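Local atomic coordinates of KLLA0E08119p (Kluyveromyces lactis, PDB entry 3VA7), a protein that is the urea carboxylase part of a larger enzyme and probably carboxylates urea to urea-1-carboxylate (allophanate) with ATP, hydrogencarbonate and biotin. Residues 735-740 and 744-749. Sequence-based numbering, arbitrary orientation.
Sequences AINFTG and VIITCD. With BTI (5-(hexahydro-2-oxo-1H-thieno[3,4-D]imidazol-6-yl)pentanal), chain B.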
loop_
_atom_site.group_PDB
_atom_site.type_symbol
_atom_site.label_atom_id
_atom_site.label_comp_id
_atom_site.label_asym_id
_atom_site.label_seq_id
_atom_site.Cartn_x
_atom_site.Cartn_y
_atom_site.Cartn_z
ATOM N N ALA A 735 -2.448 -21.014 -14.227
ATOM C CA ALA A 735 -1.795 -22.328 -14.134
ATOM C C ALA A 735 -2.398 -23.150 -12.996
ATOM O O ALA A 735 -2.907 -22.606 -11.962
ATOM C CB ALA A 735 -0.300 -22.172 -13.913
ATOM N N ILE A 736 -2.342 -24.464 -13.150
ATOM C CA ILE A 736 -2.894 -25.312 -12.099
ATOM C C ILE A 736 -1.675 -25.905 -11.421
ATOM O O ILE A 736 -1.040 -26.802 -11.932
ATOM C CB ILE A 736 -3.930 -26.307 -12.671
ATOM C CG1 ILE A 736 -5.104 -25.517 -13.258
ATOM C CG2 ILE A 736 -4.522 -27.171 -11.638
ATOM C CD1 ILE A 736 -5.930 -26.356 -14.227
ATOM N N ASN A 737 -1.338 -25.329 -10.278
ATOM C CA ASN A 737 -0.059 -25.541 -9.592
ATOM C C ASN A 737 -0.248 -26.585 -8.526
ATOM O O ASN A 737 -1.156 -26.458 -7.679
ATOM C CB ASN A 737 0.321 -24.202 -8.934
ATOM C CG ASN A 737 1.712 -24.186 -8.304
ATOM O OD1 ASN A 737 1.862 -23.637 -7.239
ATOM N ND2 ASN A 737 2.721 -24.713 -8.982
ATOM N N PHE A 738 0.597 -27.608 -8.569
ATOM C CA PHE A 738 0.563 -28.694 -7.615
ATOM C C PHE A 738 1.504 -28.414 -6.408
ATOM O O PHE A 738 2.699 -28.789 -6.415
ATOM C CB PHE A 738 0.882 -30.034 -8.315
ATOM C CG PHE A 738 -0.342 -30.740 -8.858
ATOM C CD1 PHE A 738 -0.818 -30.471 -10.136
ATOM C CD2 PHE A 738 -1.039 -31.661 -8.083
ATOM C CE1 PHE A 738 -1.989 -31.087 -10.607
ATOM C CE2 PHE A 738 -2.193 -32.274 -8.549
ATOM C CZ PHE A 738 -2.661 -31.988 -9.813
ATOM N N THR A 739 0.969 -27.774 -5.361
ATOM C CA THR A 739 1.798 -27.435 -4.191
ATOM C C THR A 739 1.841 -28.686 -3.376
ATOM O O THR A 739 0.972 -28.905 -2.544
ATOM C CB THR A 739 1.185 -26.304 -3.358
ATOM O OG1 THR A 739 -0.052 -26.768 -2.773
ATOM C CG2 THR A 739 0.911 -25.089 -4.228
ATOM N N GLY A 740 2.844 -29.519 -3.605
ATOM C CA GLY A 740 2.820 -30.911 -3.058
ATOM C C GLY A 740 1.737 -31.748 -3.790
ATOM O O GLY A 740 1.696 -31.767 -5.036
ATOM N N VAL A 744 -3.888 -25.866 -7.050
ATOM C CA VAL A 744 -4.562 -24.624 -6.806
ATOM C C VAL A 744 -4.468 -23.829 -8.083
ATOM O O VAL A 744 -3.417 -23.855 -8.776
ATOM C CB VAL A 744 -3.920 -23.871 -5.635
ATOM C CG1 VAL A 744 -2.367 -23.898 -5.724
ATOM C CG2 VAL A 744 -4.453 -22.472 -5.542
ATOM N N ILE A 745 -5.549 -23.142 -8.423
ATOM C CA ILE A 745 -5.502 -22.330 -9.591
ATOM C C ILE A 745 -4.966 -20.930 -9.301
ATOM O O ILE A 745 -5.599 -20.169 -8.587
ATOM C CB ILE A 745 -6.873 -22.193 -10.261
ATOM C CG1 ILE A 745 -7.498 -23.586 -10.499
ATOM C CG2 ILE A 745 -6.726 -21.383 -11.596
ATOM C CD1 ILE A 745 -8.959 -23.463 -10.778
ATOM N N ILE A 746 -3.840 -20.595 -9.945
ATOM C CA ILE A 746 -3.181 -19.282 -9.870
ATOM C C ILE A 746 -4.041 -18.166 -10.497
ATOM O O ILE A 746 -4.237 -18.130 -11.701
ATOM C CB ILE A 746 -1.720 -19.323 -10.534
ATOM C CG1 ILE A 746 -0.892 -20.528 -10.059
ATOM C CG2 ILE A 746 -0.934 -18.062 -10.260
ATOM C CD1 ILE A 746 -0.804 -20.574 -8.601
ATOM N N THR A 747 -4.528 -17.231 -9.707
ATOM C CA THR A 747 -5.409 -16.217 -10.267
ATOM C C THR A 747 -4.774 -14.815 -10.236
ATOM O O THR A 747 -3.590 -14.682 -9.976
ATOM C CB THR A 747 -6.727 -16.237 -9.491
ATOM O OG1 THR A 747 -6.428 -16.089 -8.054
ATOM C CG2 THR A 747 -7.530 -17.582 -9.815
ATOM N N CYS A 748 -5.544 -13.758 -10.466
ATOM C CA CYS A 748 -4.944 -12.424 -10.696
ATOM C C CYS A 748 -4.154 -11.756 -9.558
ATOM O O CYS A 748 -3.417 -10.822 -9.814
ATOM C CB CYS A 748 -5.965 -11.448 -11.268
ATOM S SG CYS A 748 -7.323 -11.143 -10.102
ATOM N N ASP A 749 -4.344 -12.174 -8.309
ATOM C CA ASP A 749 -3.441 -11.715 -7.215
ATOM C C ASP A 749 -2.385 -12.758 -6.888
ATOM O O ASP A 749 -1.889 -12.798 -5.759
ATOM C CB ASP A 749 -4.182 -11.379 -5.953
ATOM C CG ASP A 749 -4.806 -10.004 -6.003
ATOM O OD1 ASP A 749 -4.494 -9.221 -6.960
ATOM O OD2 ASP A 749 -5.636 -9.732 -5.078
HETATM C C11 BTI B . -3.698 -19.906 -2.005
HETATM O O11 BTI B . -3.203 -20.495 -0.995
HETATM C C10 BTI B . -2.961 -19.692 -3.362
HETATM C C9 BTI B . -1.524 -20.205 -3.279
HETATM C C8 BTI B . -0.789 -20.350 -4.603
HETATM C C7 BTI B . 0.423 -21.304 -4.579
HETATM C C2 BTI B . 1.406 -21.069 -3.451
HETATM S S1 BTI B . 2.107 -19.445 -3.472
HETATM C C6 BTI B . 3.546 -19.915 -2.579
HETATM C C5 BTI B . 3.783 -21.391 -2.813
HETATM N N3 BTI B . 4.798 -21.378 -3.834
HETATM C C3 BTI B . 4.321 -21.793 -4.977
HETATM O O3 BTI B . 5.055 -21.928 -6.064
HETATM N N2 BTI B . 3.043 -22.102 -4.901
HETATM C C4 BTI B . 2.581 -22.029 -3.520
#
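Asn737 and Val744 form an antiparallel hydrogen-bonded pair. Asn737 N donates to Val744 O at 3.0 Å in a nearly straight bond. The return bond, Val744 N to Asn737 O, is more bent at 136°. One step along, Ile736 and Ile745 make a non-hydrogen-bonded pair, and beyond it Ile746 N donates a hydrogen bond to Ala735 O at 3.0 Å. The short strand axes stand at 134°, well twisted from antiparallel.

On one face Ile736 and Ile745 lie side by side, their CG1 atoms 4.1 Å apart, and both touch Phe781. The face carrying Asn737 and Val744 lines the biotin pocket. This beta hairpin belongs to the carboxyltransferase domain, and the biotin group on Lys1202 is bound over it. With CG anti to the backbone N (chi1 -173°), the Asn737 amide extends to the ligand, and OD1 accepts a hydrogen bond from BTI N2 at 3.0 Å. Gly755 N is also hydrogen-bonded to the ligand. Thr739 CG2 packs 3.6 Å from BTI C4, while its OG1 is hydrogen-bonded to Arg703 NH1. Val744 divides its branches: CG1 touches Thr739 CG2, and CG2 meets BTI C10 on the aliphatic chain. Ile746 CD1 sits 3.8 Å from Asn737 CB and also touches BTI C8. With an alanine at this position, Asn737 CB and BTI C8 would probably lose their apolar neighbour and a gap would open between them.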